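Local coordinates for N-acetylglucosamine 2-epimerase (Xylella fastidiosa, PDB 3GT5), which probably interconverts an amino sugar or related sugar with its C2 epimer, as an isomerase of the N-acylglucosamine 2-epimerase family, at residues Y96-C101 and H238-W243; L143-F148 and L195-V200; Y156-D161 and T167-Q172. One frame throughout, in Å; residues are numbered along the deposited sequence. Where two conformers were deposited one is given.

Interaction 1: residues Y96-C101 and H238-W243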
loop_
_atom_site.group_PDB
_atom_site.type_symbol
_atom_site.label_atom_id
_atom_site.label_comp_id
_atom_site.label_asym_id
_atom_site.label_seq_id
_atom_site.Cartn_x
_atom_site.Cartn_y
_atom_site.Cartn_z
ATOM N N TYR A 96 -1.232 2.539 -18.826
ATOM C CA TYR A 96 -1.215 3.783 -18.068
ATOM C C TYR A 96 0.193 4.252 -17.944
ATOM O O TYR A 96 1.046 3.466 -17.556
ATOM C CB TYR A 96 -1.798 3.575 -16.654
ATOM C CG TYR A 96 -3.272 3.326 -16.643
ATOM C CD1 TYR A 96 -4.169 4.371 -16.388
ATOM C CD2 TYR A 96 -3.793 2.040 -16.868
ATOM C CE1 TYR A 96 -5.519 4.153 -16.386
ATOM C CE2 TYR A 96 -5.118 1.807 -16.871
ATOM C CZ TYR A 96 -6.013 2.852 -16.632
ATOM O OH TYR A 96 -7.364 2.616 -16.645
ATOM N N ALA A 97 0.433 5.530 -18.202
ATOM C CA ALA A 97 1.764 6.103 -18.036
ATOM C C ALA A 97 2.198 5.964 -16.585
ATOM O O ALA A 97 1.457 6.351 -15.684
ATOM C CB ALA A 97 1.786 7.571 -18.470
ATOM N N TRP A 98 3.409 5.441 -16.378
ATOM C CA TRP A 98 4.022 5.328 -15.050
ATOM C C TRP A 98 4.409 6.698 -14.481
ATOM O O TRP A 98 4.124 7.014 -13.324
ATOM C CB TRP A 98 5.233 4.375 -15.164
ATOM C CG TRP A 98 5.916 3.985 -13.895
ATOM C CD1 TRP A 98 7.236 4.162 -13.600
ATOM C CD2 TRP A 98 5.358 3.274 -12.765
ATOM N NE1 TRP A 98 7.530 3.664 -12.382
ATOM C CE2 TRP A 98 6.406 3.091 -11.840
ATOM C CE3 TRP A 98 4.084 2.753 -12.452
ATOM C CZ2 TRP A 98 6.221 2.438 -10.621
ATOM C CZ3 TRP A 98 3.914 2.093 -11.224
ATOM C CH2 TRP A 98 4.973 1.938 -10.330
ATOM N N THR A 99 5.111 7.502 -15.289
ATOM C CA THR A 99 5.447 8.871 -14.909
ATOM C C THR A 99 5.190 9.850 -16.079
ATOM O O THR A 99 5.240 9.491 -17.275
ATOM C CB THR A 99 6.910 8.972 -14.470
ATOM O OG1 THR A 99 7.718 8.517 -15.543
ATOM C CG2 THR A 99 7.242 8.112 -13.229
ATOM N N LEU A 100 4.864 11.086 -15.709
ATOM C CA LEU A 100 4.569 12.156 -16.644
ATOM C C LEU A 100 5.411 13.337 -16.245
ATOM O O LEU A 100 5.772 13.503 -15.080
ATOM C CB LEU A 100 3.100 12.559 -16.600
ATOM C CG LEU A 100 2.009 11.510 -16.832
ATOM C CD1 LEU A 100 0.691 11.899 -16.160
ATOM C CD2 LEU A 100 1.807 11.309 -18.314
ATOM N N CYS A 101 5.747 14.153 -17.232
ATOM C CA CYS A 101 6.369 15.424 -16.954
ATOM C C CYS A 101 5.670 16.464 -17.828
ATOM O O CYS A 101 5.662 16.360 -19.062
ATOM C CB CYS A 101 7.861 15.387 -17.214
ATOM S SG CYS A 101 8.547 17.007 -16.807
ATOM N N HIS A 238 16.249 0.541 -3.689
ATOM C CA HIS A 238 15.290 0.804 -4.748
ATOM C C HIS A 238 13.917 0.947 -4.090
ATOM O O HIS A 238 13.600 0.203 -3.175
ATOM C CB HIS A 238 15.328 -0.360 -5.754
ATOM C CG HIS A 238 14.499 -0.128 -6.970
ATOM N ND1 HIS A 238 13.145 -0.377 -7.002
ATOM C CD2 HIS A 238 14.836 0.321 -8.203
ATOM C CE1 HIS A 238 12.680 -0.093 -8.209
ATOM N NE2 HIS A 238 13.685 0.344 -8.953
ATOM N N LEU A 239 13.090 1.900 -4.544
ATOM C CA LEU A 239 11.834 2.288 -3.858
ATOM C C LEU A 239 10.765 1.203 -3.877
ATOM O O LEU A 239 10.085 0.987 -2.870
ATOM C CB LEU A 239 11.268 3.596 -4.479
ATOM C CG LEU A 239 10.002 4.237 -3.864
ATOM C CD1 LEU A 239 10.129 4.452 -2.365
ATOM C CD2 LEU A 239 9.653 5.591 -4.575
ATOM N N PHE A 240 10.629 0.496 -4.996
ATOM C CA PHE A 240 9.608 -0.541 -5.122
ATOM C C PHE A 240 10.129 -1.955 -5.020
ATOM O O PHE A 240 9.346 -2.876 -4.738
ATOM C CB PHE A 240 8.848 -0.369 -6.450
ATOM C CG PHE A 240 8.144 0.961 -6.561
ATOM C CD1 PHE A 240 6.967 1.200 -5.869
ATOM C CD2 PHE A 240 8.692 1.991 -7.295
ATOM C CE1 PHE A 240 6.318 2.459 -5.948
ATOM C CE2 PHE A 240 8.030 3.251 -7.372
ATOM C CZ PHE A 240 6.850 3.456 -6.704
ATOM N N ARG A 241 11.434 -2.133 -5.240
ATOM C CA ARG A 241 12.068 -3.455 -5.302
ATOM C C ARG A 241 13.365 -3.447 -4.472
ATOM O O ARG A 241 14.452 -3.696 -4.994
ATOM C CB ARG A 241 12.394 -3.843 -6.755
ATOM C CG ARG A 241 11.148 -4.087 -7.622
ATOM C CD ARG A 241 11.552 -4.560 -9.001
ATOM N NE ARG A 241 10.420 -4.496 -9.927
ATOM C CZ ARG A 241 10.484 -4.778 -11.226
ATOM N NH1 ARG A 241 11.621 -5.185 -11.813
ATOM N NH2 ARG A 241 9.370 -4.685 -11.952
ATOM N N PRO A 242 13.224 -3.206 -3.149
ATOM C CA PRO A 242 14.388 -3.172 -2.270
ATOM C C PRO A 242 14.954 -4.573 -2.068
ATOM O O PRO A 242 14.271 -5.557 -2.330
ATOM C CB PRO A 242 13.802 -2.632 -0.952
ATOM C CG PRO A 242 12.408 -3.055 -0.945
ATOM C CD PRO A 242 11.967 -3.030 -2.408
ATOM N N TRP A 243 16.180 -4.680 -1.590
ATOM C CA TRP A 243 16.727 -6.004 -1.287
ATOM C C TRP A 243 16.462 -6.395 0.170
ATOM O O TRP A 243 16.606 -5.564 1.076
ATOM C CB TRP A 243 18.244 -6.062 -1.546
ATOM C CG TRP A 243 18.769 -7.492 -1.381
ATOM C CD1 TRP A 243 18.816 -8.458 -2.356
ATOM C CD2 TRP A 243 19.315 -8.104 -0.200
ATOM N NE1 TRP A 243 19.302 -9.635 -1.846
ATOM C CE2 TRP A 243 19.633 -9.446 -0.531
ATOM C CE3 TRP A 243 19.540 -7.661 1.123
ATOM C CZ2 TRP A 243 20.198 -10.330 0.391
ATOM C CZ3 TRP A 243 20.099 -8.550 2.046
ATOM C CH2 TRP A 243 20.398 -9.868 1.690
#
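The bulged start of strand 99-101 and a loop, both at one end of an alpha/alpha barrel, the fold of the N-acylglucosamine 2-epimerase family, meet here through a single aromatic pair, W98 with F240. W98 lies in a classic beta bulge, where it and T99 both face D107 of strand 104-111, while F240 sits in the irregular chain between strand 220-221 and helix 247-263. The two backbones stay well apart, their nearest CA atoms, those of W98 and F240, being 12.8 Å from each other, and the rings span the distance from opposite directions. With CG swung opposite the main-chain nitrogen (chi1 -173°), the indole of W98 projects from the bulge; its benzo corner does the touching, with W98 CZ2 3.8 Å from F240 CE2. The stack is T-shaped in kind but tilted: the edge of W98 is turned to the face of F240, the planes stand at 60° and the centroids of the two six-membered rings lie 5.5 Å apart. On the face of the F240 ring opposite W98, L239 CG lies 4.1 Å above the plane toward the rim, and the ring is held between them. H238 helps to shape the turn that carries F240, for its ND1 accepts a 3.0 Å bond from R241 N and a weak one from F240 N. Beyond the pair, W98 rests on Y113 of helix 112-127. A narrow aromatic contact of this kind is consistent with the loop-covered end of the alpha/alpha barrel, where relatives in this family place their sugar pocket.

Interaction 2: residues L143-F148 and L195-V200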
loop_
_atom_site.group_PDB
_atom_site.type_symbol
_atom_site.label_atom_id
_atom_site.label_comp_id
_atom_site.label_asym_id
_atom_site.label_seq_id
_atom_site.Cartn_x
_atom_site.Cartn_y
_atom_site.Cartn_z
ATOM N N LEU A 143 -7.961 -6.187 -19.052
ATOM C CA LEU A 143 -6.591 -5.849 -19.420
ATOM C C LEU A 143 -5.573 -6.731 -18.675
ATOM O O LEU A 143 -4.632 -7.267 -19.310
ATOM C CB LEU A 143 -6.312 -4.373 -19.110
ATOM C CG LEU A 143 -4.942 -3.909 -19.623
ATOM C CD1 LEU A 143 -4.965 -3.574 -21.114
ATOM C CD2 LEU A 143 -4.457 -2.728 -18.740
ATOM N N LEU A 144 -5.773 -6.895 -17.362
ATOM C CA LEU A 144 -4.971 -7.792 -16.529
ATOM C C LEU A 144 -5.062 -9.238 -17.017
ATOM O O LEU A 144 -4.051 -9.944 -17.093
ATOM C CB LEU A 144 -5.393 -7.654 -15.049
ATOM C CG LEU A 144 -4.946 -6.333 -14.419
ATOM C CD1 LEU A 144 -5.747 -6.137 -13.120
ATOM C CD2 LEU A 144 -3.449 -6.378 -14.159
ATOM N N GLU A 145 -6.267 -9.714 -17.352
ATOM C CA GLU A 145 -6.393 -11.114 -17.821
ATOM C C GLU A 145 -5.704 -11.314 -19.162
ATOM O O GLU A 145 -5.138 -12.362 -19.435
ATOM C CB GLU A 145 -7.875 -11.497 -17.997
ATOM C CG GLU A 145 -8.658 -11.753 -16.675
ATOM C CD GLU A 145 -8.068 -12.797 -15.718
ATOM O OE1 GLU A 145 -8.412 -14.002 -15.765
ATOM O OE2 GLU A 145 -7.311 -12.381 -14.837
ATOM N N ARG A 146 -5.808 -10.318 -20.027
ATOM C CA ARG A 146 -5.255 -10.387 -21.385
ATOM C C ARG A 146 -3.740 -10.437 -21.356
ATOM O O ARG A 146 -3.157 -11.194 -22.115
ATOM C CB ARG A 146 -5.730 -9.170 -22.188
ATOM C CG ARG A 146 -5.383 -9.065 -23.688
ATOM C CD ARG A 146 -6.236 -7.909 -24.323
ATOM N NE ARG A 146 -7.677 -8.190 -24.122
ATOM C CZ ARG A 146 -8.574 -7.507 -23.375
ATOM N NH1 ARG A 146 -8.299 -6.346 -22.721
ATOM N NH2 ARG A 146 -9.813 -8.014 -23.306
ATOM N N HIS A 147 -3.101 -9.639 -20.498
ATOM C CA HIS A 147 -1.645 -9.489 -20.559
ATOM C C HIS A 147 -0.854 -9.988 -19.357
ATOM O O HIS A 147 0.265 -10.505 -19.522
ATOM C CB HIS A 147 -1.269 -8.029 -20.776
ATOM C CG HIS A 147 -1.831 -7.432 -22.023
ATOM N ND1 HIS A 147 -1.460 -7.849 -23.290
ATOM C CD2 HIS A 147 -2.687 -6.396 -22.199
ATOM C CE1 HIS A 147 -2.076 -7.094 -24.189
ATOM N NE2 HIS A 147 -2.830 -6.211 -23.555
ATOM N N PHE A 148 -1.367 -9.768 -18.149
ATOM C CA PHE A 148 -0.575 -9.975 -16.956
ATOM C C PHE A 148 -0.786 -11.309 -16.231
ATOM O O PHE A 148 0.096 -11.830 -15.595
ATOM C CB PHE A 148 -0.847 -8.835 -15.960
ATOM C CG PHE A 148 -0.285 -7.535 -16.375
ATOM C CD1 PHE A 148 0.963 -7.114 -15.905
ATOM C CD2 PHE A 148 -0.988 -6.707 -17.230
ATOM C CE1 PHE A 148 1.492 -5.928 -16.278
ATOM C CE2 PHE A 148 -0.434 -5.474 -17.630
ATOM C CZ PHE A 148 0.798 -5.091 -17.149
ATOM N N LEU A 195 -13.097 -11.286 -5.088
ATOM C CA LEU A 195 -12.750 -11.881 -3.802
ATOM C C LEU A 195 -11.964 -13.190 -3.976
ATOM O O LEU A 195 -10.975 -13.458 -3.262
ATOM C CB LEU A 195 -14.018 -12.142 -2.993
ATOM C CG LEU A 195 -13.842 -12.777 -1.638
ATOM C CD1 LEU A 195 -12.876 -11.916 -0.720
ATOM C CD2 LEU A 195 -15.273 -13.065 -0.963
ATOM N N GLU A 196 -12.395 -13.982 -4.969
ATOM C CA GLU A 196 -11.758 -15.258 -5.213
ATOM C C GLU A 196 -10.337 -15.081 -5.789
ATOM O O GLU A 196 -9.416 -15.835 -5.432
ATOM C CB GLU A 196 -12.619 -16.133 -6.102
ATOM C CG GLU A 196 -13.957 -16.496 -5.387
ATOM C CD GLU A 196 -13.927 -17.561 -4.297
ATOM O OE1 GLU A 196 -12.882 -18.205 -4.022
ATOM O OE2 GLU A 196 -15.020 -17.767 -3.680
ATOM N N ARG A 197 -10.157 -14.080 -6.608
ATOM C CA ARG A 197 -8.807 -13.794 -7.140
ATOM C C ARG A 197 -7.921 -13.318 -6.012
ATOM O O ARG A 197 -6.727 -13.669 -5.945
ATOM C CB ARG A 197 -8.886 -12.802 -8.268
ATOM C CG ARG A 197 -7.568 -12.423 -8.894
ATOM C CD ARG A 197 -6.806 -13.601 -9.443
ATOM N NE ARG A 197 -7.560 -14.400 -10.400
ATOM C CZ ARG A 197 -7.626 -14.194 -11.711
ATOM N NH1 ARG A 197 -7.036 -13.158 -12.305
ATOM N NH2 ARG A 197 -8.329 -15.055 -12.454
ATOM N N ALA A 198 -8.469 -12.490 -5.132
ATOM C CA ALA A 198 -7.675 -12.087 -3.939
ATOM C C ALA A 198 -7.205 -13.257 -3.132
ATOM O O ALA A 198 -6.047 -13.316 -2.665
ATOM C CB ALA A 198 -8.482 -11.091 -3.041
ATOM N N LEU A 199 -8.084 -14.242 -2.934
ATOM C CA LEU A 199 -7.739 -15.416 -2.160
ATOM C C LEU A 199 -6.671 -16.254 -2.825
ATOM O O LEU A 199 -5.800 -16.777 -2.107
ATOM C CB LEU A 199 -8.980 -16.292 -1.865
ATOM C CG LEU A 199 -8.691 -17.508 -0.961
ATOM C CD1 LEU A 199 -8.257 -17.104 0.449
ATOM C CD2 LEU A 199 -9.936 -18.495 -0.952
ATOM N N VAL A 200 -6.790 -16.456 -4.142
ATOM C CA VAL A 200 -5.772 -17.206 -4.929
ATOM C C VAL A 200 -4.373 -16.546 -4.750
ATOM O O VAL A 200 -3.391 -17.235 -4.429
ATOM C CB VAL A 200 -6.101 -17.304 -6.429
ATOM C CG1 VAL A 200 -4.891 -17.917 -7.232
ATOM C CG2 VAL A 200 -7.383 -18.132 -6.684
#
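E145 keeps CG beside its backbone N and bends at chi2, which brings its carboxylate across to the neighbouring helix; R197 sends CG away from its own N and then bends twice, at chi2 and chi3, turning its guanidinium edge-on to that carboxylate. The two side chains come from opposite directions, and the resulting salt bridge is asymmetric. Its short arm runs from R197 NH1 to E145 OE2, 2.7 Å long and nearly straight at 163°; the other, from R197 NH2 to E145 OE1, is weak at 3.5 Å. E145 OE2 takes its N-H on the syn side, 24° out of the carboxylate plane, whereas the same oxygen lies close to the guanidinium plane. With the two planes 36° apart, the pair departs from a flat two-pronged bridge. R197 has further company: NH1 also bonds to Y156 OH, and W149 forms a cation-pi contact with the guanidinium, which together probably limit how that group can turn. Side-chain reach does the joining, since the nearest CA atoms, of E145 and R197, are 11.3 Å apart. The bridge thus links the last turn of helix 133-147 to the early part of helix 192-211, beside Y156 of strand 155-160, while L144 and L195 pack on helix 172-189.

Interaction 3: residues Y156-D161 and T167-Q172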
loop_
_atom_site.group_PDB
_atom_site.type_symbol
_atom_site.label_atom_id
_atom_site.label_comp_id
_atom_site.label_asym_id
_atom_site.label_seq_id
_atom_site.Cartn_x
_atom_site.Cartn_y
_atom_site.Cartn_z
ATOM N N TYR A 156 0.247 -12.724 -11.130
ATOM C CA TYR A 156 0.452 -11.780 -12.195
ATOM C C TYR A 156 1.945 -11.586 -12.441
ATOM O O TYR A 156 2.758 -11.531 -11.485
ATOM C CB TYR A 156 -0.190 -10.411 -11.866
ATOM C CG TYR A 156 -1.704 -10.468 -11.796
ATOM C CD1 TYR A 156 -2.492 -10.376 -12.946
ATOM C CD2 TYR A 156 -2.352 -10.643 -10.584
ATOM C CE1 TYR A 156 -3.879 -10.476 -12.865
ATOM C CE2 TYR A 156 -3.725 -10.712 -10.511
ATOM C CZ TYR A 156 -4.470 -10.614 -11.631
ATOM O OH TYR A 156 -5.831 -10.689 -11.491
ATOM N N LYS A 157 2.272 -11.445 -13.718
ATOM C CA LYS A 157 3.593 -10.984 -14.160
ATOM C C LYS A 157 3.770 -9.521 -13.814
ATOM O O LYS A 157 2.792 -8.806 -13.596
ATOM C CB LYS A 157 3.729 -11.200 -15.667
ATOM C CG LYS A 157 3.513 -12.667 -16.043
ATOM C CD LYS A 157 3.845 -12.968 -17.501
ATOM C CE LYS A 157 2.981 -12.180 -18.450
ATOM N NZ LYS A 157 2.872 -12.884 -19.758
ATOM N N ASP A 158 5.007 -9.046 -13.792
ATOM C CA ASP A 158 5.242 -7.703 -13.233
ATOM C C ASP A 158 5.288 -6.529 -14.195
ATOM O O ASP A 158 4.751 -5.466 -13.913
ATOM C CB ASP A 158 6.525 -7.715 -12.443
ATOM C CG ASP A 158 6.385 -6.996 -11.133
ATOM O OD1 ASP A 158 6.873 -5.838 -11.062
ATOM O OD2 ASP A 158 5.801 -7.596 -10.185
ATOM N N GLU A 159 6.014 -6.661 -15.302
ATOM C CA GLU A 159 6.439 -5.475 -16.020
ATOM C C GLU A 159 6.549 -5.764 -17.526
ATOM O O GLU A 159 7.196 -6.715 -17.891
ATOM C CB GLU A 159 7.801 -4.995 -15.511
ATOM C CG GLU A 159 8.312 -3.720 -16.217
ATOM C CD GLU A 159 9.778 -3.438 -15.977
ATOM O OE1 GLU A 159 10.268 -3.733 -14.857
ATOM O OE2 GLU A 159 10.423 -2.874 -16.908
ATOM N N ALA A 160 5.923 -4.922 -18.347
ATOM C CA ALA A 160 5.945 -5.041 -19.799
ATOM C C ALA A 160 6.184 -3.657 -20.412
ATOM O O ALA A 160 5.854 -2.603 -19.825
ATOM C CB ALA A 160 4.644 -5.699 -20.309
ATOM N N ASP A 161 6.800 -3.654 -21.583
ATOM C CA ASP A 161 6.928 -2.454 -22.332
ATOM C C ASP A 161 5.600 -2.006 -22.929
ATOM O O ASP A 161 4.583 -2.644 -22.752
ATOM C CB ASP A 161 8.053 -2.589 -23.390
ATOM C CG ASP A 161 7.690 -3.477 -24.605
ATOM O OD1 ASP A 161 6.532 -3.895 -24.830
ATOM O OD2 ASP A 161 8.646 -3.748 -25.390
ATOM N N THR A 167 9.216 -8.558 -19.168
ATOM C CA THR A 167 10.493 -9.050 -18.616
ATOM C C THR A 167 10.313 -10.390 -17.887
ATOM O O THR A 167 9.198 -10.843 -17.621
ATOM C CB THR A 167 11.131 -8.020 -17.655
ATOM O OG1 THR A 167 10.405 -8.026 -16.416
ATOM C CG2 THR A 167 11.113 -6.599 -18.275
ATOM N N ARG A 168 11.423 -11.005 -17.495
ATOM C CA ARG A 168 11.370 -12.250 -16.739
ATOM C C ARG A 168 11.205 -12.058 -15.231
ATOM O O ARG A 168 11.110 -13.035 -14.516
ATOM C CB ARG A 168 12.610 -13.115 -17.002
ATOM C CG ARG A 168 12.492 -13.815 -18.364
ATOM C CD ARG A 168 13.696 -14.714 -18.674
ATOM N NE ARG A 168 14.863 -13.861 -18.860
ATOM C CZ ARG A 168 15.871 -13.719 -18.006
ATOM N NH1 ARG A 168 16.856 -12.894 -18.308
ATOM N NH2 ARG A 168 15.920 -14.394 -16.881
ATOM N N TYR A 169 11.221 -10.813 -14.765
ATOM C CA TYR A 169 11.155 -10.553 -13.331
ATOM C C TYR A 169 9.750 -10.993 -12.821
ATOM O O TYR A 169 8.729 -10.702 -13.473
ATOM C CB TYR A 169 11.359 -9.081 -13.056
ATOM C CG TYR A 169 11.111 -8.722 -11.617
ATOM C CD1 TYR A 169 12.071 -8.968 -10.660
ATOM C CD2 TYR A 169 9.926 -8.137 -11.212
ATOM C CE1 TYR A 169 11.859 -8.680 -9.350
ATOM C CE2 TYR A 169 9.697 -7.850 -9.888
ATOM C CZ TYR A 169 10.654 -8.112 -8.947
ATOM O OH TYR A 169 10.450 -7.836 -7.600
ATOM N N ARG A 170 9.692 -11.652 -11.680
ATOM C CA ARG A 170 8.437 -11.898 -11.010
ATOM C C ARG A 170 8.578 -11.354 -9.564
ATOM O O ARG A 170 9.601 -11.607 -8.876
ATOM C CB ARG A 170 8.133 -13.382 -11.005
ATOM C CG ARG A 170 7.991 -13.992 -12.414
ATOM C CD ARG A 170 6.785 -13.493 -13.128
ATOM N NE ARG A 170 6.742 -14.072 -14.484
ATOM C CZ ARG A 170 7.240 -13.531 -15.576
ATOM N NH1 ARG A 170 7.794 -12.311 -15.582
ATOM N NH2 ARG A 170 7.123 -14.214 -16.719
ATOM N N GLY A 171 7.522 -10.690 -9.085
ATOM C CA GLY A 171 7.590 -9.906 -7.865
ATOM C C GLY A 171 6.393 -10.134 -6.985
ATOM O O GLY A 171 5.260 -10.210 -7.495
ATOM N N GLN A 172 6.624 -10.239 -5.668
ATOM C CA GLN A 172 5.507 -10.434 -4.737
ATOM C C GLN A 172 4.725 -9.113 -4.580
ATOM O O GLN A 172 3.495 -9.157 -4.323
ATOM C CB GLN A 172 5.955 -11.024 -3.374
ATOM C CG GLN A 172 6.529 -10.004 -2.378
ATOM C CD GLN A 172 5.426 -9.260 -1.635
ATOM O OE1 GLN A 172 4.411 -9.879 -1.318
ATOM N NE2 GLN A 172 5.631 -7.979 -1.329
HETATM O O HOH W 1 5.211 -10.277 -10.811
HETATM O O HOH W 2 7.698 -8.966 -15.426
HETATM O O HOH W 3 11.428 -6.126 -14.649
#
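E159 and T167 make the direct backbone link between the two segments: T167 N donates to E159 O at 3.0 Å, almost in line with the carbonyl. Beside this bond T167 CG2 lies 4.0 Å from E159 OE2. Further along, D158 sets its carboxylate upright against the rim of Y169, D158 CG lying 3.6 Å from Y169 CE2 near the ring plane, with carboxylate and ring planes 87° apart. K157 and R170 run side by side in the same direction, and in one of the two conformers modelled for K157 the aliphatic part of the lysine lies over one face of the guanidinium, K157 CG 3.7 Å above the plane of R170 and over its centre. A bend at chi2 (-68°) turns the arginine chain back, although its CB points away from the other segment.

The segments belong to a loop connection from strand 155-160 of the five-stranded antiparallel sheet to strand 170-171, which pairs with strand 220-221. Three waters supplement the direct contacts. One lies 2.8 Å from both D158 OD2 and Y156 O, either of which it can serve as donor, and accepts from G171 N. A second accepts from E159 N, bonds to T167 OG1 and is within bonding distance of Y169 O; a third joins T167 OG1 to E159 OE1, to which it donates at 2.7 Å.

Within the second segment, R170 NH1 fastens its own turn, donating to T167 O at 2.9 Å and to Y169 O, both oxygens near the guanidinium plane; it meets Y169 O from above the carbonyl plane. Farther out, R241 forms salt bridges with D158 OD1 and E159 OE1 and a cation-pi contact with Y169, whose OH bonds to H220. N175 of helix 172-189 receives Y156 N and donates to G171 O.

In the fold
From the N terminus, the chain first passes 96-101, which waits 137 residues for its partner 238-243; interaction 1 therefore closes the widest loop and encloses the other two. Within it, 143-148 opens the loop that interaction 2 closes at 195-200, and inside that lies interaction 3, a short loop connection from 156-161 to 167-172. The contacts thus nest in order and none crosses another. Interaction 1 touches interaction 3 through the 238-243 loop, and interaction 3 touches interaction 2 through strand 155-160. Together they tie the segments of interaction 1, the sheet that includes strand 155-160, and helices 133-147 and 192-211.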